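Local atomic coordinates of Hia (Haemophilus influenzae, PDB entry 1S7M), a protein that probably mediates bacterial attachment to host cells, being a homotrimeric autotransporter adhesin of the outer membrane, of which this piece is probably a binding domain. Residues 12-24 and 30-42. Residues are numbered along the deposited sequence; the frame is centred on the assembly and turned at random.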
loop_
_atom_site.group_PDB
_atom_site.type_symbol
_atom_site.label_atom_id
_atom_site.label_comp_id
_atom_site.label_asym_id
_atom_site.label_seq_id
_atom_site.Cartn_x
_atom_site.Cartn_y
_atom_site.Cartn_z
ATOM N N GLU A 12 18.498 1.576 -29.310
ATOM C CA GLU A 12 19.807 0.944 -29.368
ATOM C C GLU A 12 19.819 -0.403 -28.681
ATOM O O GLU A 12 19.197 -0.581 -27.635
ATOM C CB GLU A 12 20.862 1.825 -28.704
ATOM C CG GLU A 12 21.078 3.158 -29.371
ATOM C CD GLU A 12 22.402 3.801 -28.972
ATOM O OE1 GLU A 12 23.274 3.083 -28.417
ATOM O OE2 GLU A 12 22.572 5.016 -29.229
ATOM N N ILE A 13 20.533 -1.346 -29.286
ATOM C CA ILE A 13 20.703 -2.680 -28.743
ATOM C C ILE A 13 22.210 -2.883 -28.625
ATOM O O ILE A 13 22.945 -2.731 -29.600
ATOM C CB ILE A 13 20.147 -3.764 -29.674
ATOM C CG1 ILE A 13 18.637 -3.616 -29.813
ATOM C CG2 ILE A 13 20.485 -5.134 -29.131
ATOM C CD1 ILE A 13 18.036 -4.562 -30.819
ATOM N N ASN A 14 22.677 -3.188 -27.422
ATOM C CA ASN A 14 24.092 -3.439 -27.206
ATOM C C ASN A 14 24.215 -4.646 -26.292
ATOM O O ASN A 14 23.232 -5.341 -26.046
ATOM C CB ASN A 14 24.783 -2.226 -26.585
ATOM C CG ASN A 14 24.303 -1.938 -25.179
ATOM O OD1 ASN A 14 24.249 -2.836 -24.333
ATOM N ND2 ASN A 14 23.961 -0.680 -24.916
ATOM N N LYS A 15 25.424 -4.891 -25.797
ATOM C CA LYS A 15 25.696 -6.030 -24.927
ATOM C C LYS A 15 24.811 -6.105 -23.673
ATOM O O LYS A 15 24.419 -7.202 -23.252
ATOM C CB LYS A 15 27.170 -6.013 -24.506
ATOM C CG LYS A 15 27.574 -4.750 -23.747
ATOM C CD LYS A 15 29.030 -4.801 -23.300
ATOM C CE LYS A 15 29.445 -3.486 -22.642
ATOM N NZ LYS A 15 30.902 -3.450 -22.302
ATOM N N ASP A 16 24.490 -4.938 -23.110
ATOM C CA ASP A 16 23.692 -4.831 -21.885
ATOM C C ASP A 16 22.172 -4.787 -22.010
ATOM O O ASP A 16 21.464 -5.052 -21.029
ATOM C CB ASP A 16 24.131 -3.612 -21.077
ATOM C CG ASP A 16 25.576 -3.684 -20.670
ATOM O OD1 ASP A 16 26.087 -4.809 -20.498
ATOM O OD2 ASP A 16 26.200 -2.616 -20.512
ATOM N N GLY A 17 21.666 -4.429 -23.185
ATOM C CA GLY A 17 20.229 -4.388 -23.341
ATOM C C GLY A 17 19.661 -3.568 -24.477
ATOM O O GLY A 17 20.297 -3.369 -25.516
ATOM N N LEU A 18 18.440 -3.096 -24.250
ATOM C CA LEU A 18 17.681 -2.296 -25.196
ATOM C C LEU A 18 17.355 -0.926 -24.610
ATOM O O LEU A 18 16.677 -0.841 -23.593
ATOM C CB LEU A 18 16.373 -3.025 -25.521
ATOM C CG LEU A 18 15.383 -2.410 -26.514
ATOM C CD1 LEU A 18 15.941 -2.545 -27.917
ATOM C CD2 LEU A 18 14.050 -3.139 -26.440
ATOM N N THR A 19 17.814 0.143 -25.254
ATOM C CA THR A 19 17.520 1.499 -24.791
ATOM C C THR A 19 16.831 2.345 -25.881
ATOM O O THR A 19 17.282 2.375 -27.032
ATOM C CB THR A 19 18.800 2.248 -24.363
ATOM O OG1 THR A 19 19.502 1.490 -23.376
ATOM C CG2 THR A 19 18.452 3.585 -23.771
ATOM N N ILE A 20 15.740 3.017 -25.516
ATOM C CA ILE A 20 15.014 3.890 -26.431
ATOM C C ILE A 20 15.206 5.310 -25.920
ATOM O O ILE A 20 14.871 5.618 -24.775
ATOM C CB ILE A 20 13.473 3.644 -26.456
ATOM C CG1 ILE A 20 13.117 2.320 -27.137
ATOM C CG2 ILE A 20 12.795 4.744 -27.253
ATOM C CD1 ILE A 20 13.300 1.086 -26.299
ATOM N N THR A 21 15.756 6.171 -26.761
ATOM C CA THR A 21 15.951 7.561 -26.393
ATOM C C THR A 21 14.886 8.355 -27.145
ATOM O O THR A 21 14.844 8.343 -28.370
ATOM C CB THR A 21 17.343 8.052 -26.803
ATOM O OG1 THR A 21 18.336 7.179 -26.257
ATOM C CG2 THR A 21 17.575 9.462 -26.304
ATOM N N PRO A 22 13.994 9.037 -26.415
ATOM C CA PRO A 22 12.921 9.832 -27.024
ATOM C C PRO A 22 13.484 10.914 -27.939
ATOM O O PRO A 22 14.677 11.225 -27.889
ATOM C CB PRO A 22 12.207 10.433 -25.819
ATOM C CG PRO A 22 12.483 9.470 -24.732
ATOM C CD PRO A 22 13.933 9.125 -24.949
ATOM N N ALA A 23 12.624 11.499 -28.764
ATOM C CA ALA A 23 13.069 12.545 -29.677
ATOM C C ALA A 23 13.658 13.727 -28.926
ATOM O O ALA A 23 14.296 14.583 -29.529
ATOM C CB ALA A 23 11.909 13.015 -30.555
ATOM N N ASN A 24 13.466 13.764 -27.609
ATOM C CA ASN A 24 13.967 14.869 -26.797
ATOM C C ASN A 24 15.237 14.616 -25.969
ATOM O O ASN A 24 15.516 15.358 -25.032
ATOM C CB ASN A 24 12.853 15.367 -25.887
ATOM N N ASN A 30 20.063 9.351 -17.896
ATOM C CA ASN A 30 19.238 8.463 -18.713
ATOM C C ASN A 30 17.790 8.380 -18.227
ATOM O O ASN A 30 17.054 7.454 -18.589
ATOM C CB ASN A 30 19.858 7.063 -18.729
ATOM C CG ASN A 30 21.077 6.972 -19.628
ATOM O OD1 ASN A 30 21.945 7.848 -19.616
ATOM N ND2 ASN A 30 21.152 5.900 -20.409
ATOM N N ALA A 31 17.387 9.362 -17.426
ATOM C CA ALA A 31 16.046 9.406 -16.853
ATOM C C ALA A 31 14.907 9.401 -17.859
ATOM O O ALA A 31 13.853 8.829 -17.582
ATOM C CB ALA A 31 15.912 10.614 -15.937
ATOM N N ASN A 32 15.101 10.048 -19.008
ATOM C CA ASN A 32 14.059 10.085 -20.028
ATOM C C ASN A 32 14.076 8.834 -20.871
ATOM O O ASN A 32 13.163 8.581 -21.645
ATOM C CB ASN A 32 14.224 11.284 -20.949
ATOM C CG ASN A 32 13.582 12.525 -20.398
ATOM O OD1 ASN A 32 12.460 12.486 -19.891
ATOM N ND2 ASN A 32 14.283 13.645 -20.505
ATOM N N THR A 33 15.134 8.055 -20.715
ATOM C CA THR A 33 15.302 6.822 -21.453
ATOM C C THR A 33 14.320 5.732 -21.047
ATOM O O THR A 33 13.938 5.621 -19.887
ATOM C CB THR A 33 16.733 6.286 -21.253
ATOM O OG1 THR A 33 17.629 6.960 -22.145
ATOM C CG2 THR A 33 16.784 4.797 -21.494
ATOM N N ILE A 34 13.898 4.939 -22.017
ATOM C CA ILE A 34 13.020 3.815 -21.746
ATOM C C ILE A 34 13.944 2.631 -22.026
ATOM O O ILE A 34 14.473 2.490 -23.141
ATOM C CB ILE A 34 11.839 3.748 -22.713
ATOM C CG1 ILE A 34 11.233 5.147 -22.904
ATOM C CG2 ILE A 34 10.811 2.737 -22.192
ATOM C CD1 ILE A 34 10.580 5.698 -21.712
ATOM N N SER A 35 14.152 1.773 -21.037
ATOM C CA SER A 35 15.071 0.672 -21.264
ATOM C C SER A 35 14.855 -0.583 -20.465
ATOM O O SER A 35 14.291 -0.547 -19.378
ATOM C CB SER A 35 16.495 1.143 -21.005
ATOM O OG SER A 35 16.673 1.428 -19.631
ATOM N N VAL A 36 15.325 -1.683 -21.050
ATOM C CA VAL A 36 15.301 -3.012 -20.463
ATOM C C VAL A 36 16.736 -3.513 -20.625
ATOM O O VAL A 36 17.139 -3.961 -21.704
ATOM C CB VAL A 36 14.348 -3.961 -21.198
ATOM C CG1 VAL A 36 14.506 -5.366 -20.655
ATOM C CG2 VAL A 36 12.908 -3.516 -20.994
ATOM N N THR A 37 17.511 -3.408 -19.552
ATOM C CA THR A 37 18.909 -3.822 -19.561
ATOM C C THR A 37 19.199 -4.777 -18.417
ATOM O O THR A 37 18.321 -5.088 -17.603
ATOM C CB THR A 37 19.865 -2.619 -19.405
ATOM O OG1 THR A 37 19.815 -2.148 -18.050
ATOM C CG2 THR A 37 19.468 -1.482 -20.349
ATOM N N LYS A 38 20.451 -5.220 -18.362
ATOM C CA LYS A 38 20.914 -6.147 -17.343
ATOM C C LYS A 38 20.814 -5.508 -15.958
ATOM O O LYS A 38 20.764 -6.203 -14.943
ATOM C CB LYS A 38 22.361 -6.553 -17.634
ATOM C CG LYS A 38 23.372 -5.429 -17.442
ATOM C CD LYS A 38 24.769 -5.875 -17.833
ATOM C CE LYS A 38 25.832 -5.118 -17.057
ATOM N NZ LYS A 38 25.686 -3.639 -17.127
ATOM N N ASP A 39 20.781 -4.182 -15.924
ATOM C CA ASP A 39 20.679 -3.456 -14.673
ATOM C C ASP A 39 19.225 -3.204 -14.321
ATOM O O ASP A 39 18.935 -2.541 -13.334
ATOM C CB ASP A 39 21.375 -2.101 -14.774
ATOM C CG ASP A 39 22.853 -2.216 -15.048
ATOM O OD1 ASP A 39 23.440 -1.197 -15.477
ATOM O OD2 ASP A 39 23.437 -3.304 -14.827
ATOM N N GLY A 40 18.303 -3.700 -15.134
ATOM C CA GLY A 40 16.911 -3.464 -14.819
ATOM C C GLY A 40 16.097 -2.783 -15.900
ATOM O O GLY A 40 16.465 -2.795 -17.076
ATOM N N ILE A 41 14.990 -2.178 -15.489
ATOM C CA ILE A 41 14.080 -1.528 -16.426
ATOM C C ILE A 41 13.791 -0.080 -16.070
ATOM O O ILE A 41 13.529 0.236 -14.913
ATOM C CB ILE A 41 12.760 -2.314 -16.476
ATOM C CG1 ILE A 41 13.058 -3.738 -16.967
ATOM C CG2 ILE A 41 11.728 -1.603 -17.337
ATOM C CD1 ILE A 41 11.890 -4.694 -16.849
ATOM N N SER A 42 13.864 0.803 -17.064
ATOM C CA SER A 42 13.567 2.221 -16.854
ATOM C C SER A 42 12.385 2.590 -17.720
ATOM O O SER A 42 12.351 2.253 -18.908
ATOM C CB SER A 42 14.746 3.097 -17.243
ATOM O OG SER A 42 14.330 4.445 -17.272
#
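Lys38 sets CG between its own backbone N and carbonyl carbon (chi1 69°) and bends at its last torsion, while Asp16 holds CG beside its backbone N (chi1 -60°); the two side chains thus extend together in one direction, the lysine methylenes along the carboxylate. CD of Lys38 lies 3.2 Å from OD1 of Asp16, and NZ forms a salt bridge with OD2 at 3.6 Å. Asp39 OD2 shares that ammonium, so one lysine links two acids that would otherwise probably repel. At the backbone of the same pair, Lys38 N donates to Asp16 O at 2.9 Å. From there strands 17-21 and 34-37 run antiparallel, with Leu18-Val36 and Ile20-Ile34 as hydrogen-bonded pairs. The Ile20 N to Ile34 O bond is short, 2.7 Å. Next to the Lys38 bond, the backbones close to 4.0 Å between the CA atoms of Gly17, which has no side chain, and Thr37; Thr19-Ser35 is the other non-hydrogen-bonded pair. Ile20 and Ile34 meet CB to CB at 4.1 Å on the face shared with Leu18 and Val36, which packs against both other subunits; Thr19, Ser35 and Thr37 take the reverse face. At the far end, Pro22 lays CG 3.3 Å from Asn32 O. Thr37 OG1 accepts from Asp39 N, an ST turn inside the type I turn leading to Gly40. These are the central strands of a four-stranded antiparallel meander, which Ile41 and Ser42 continue into a neighbouring subunit of the trimeric adhesin.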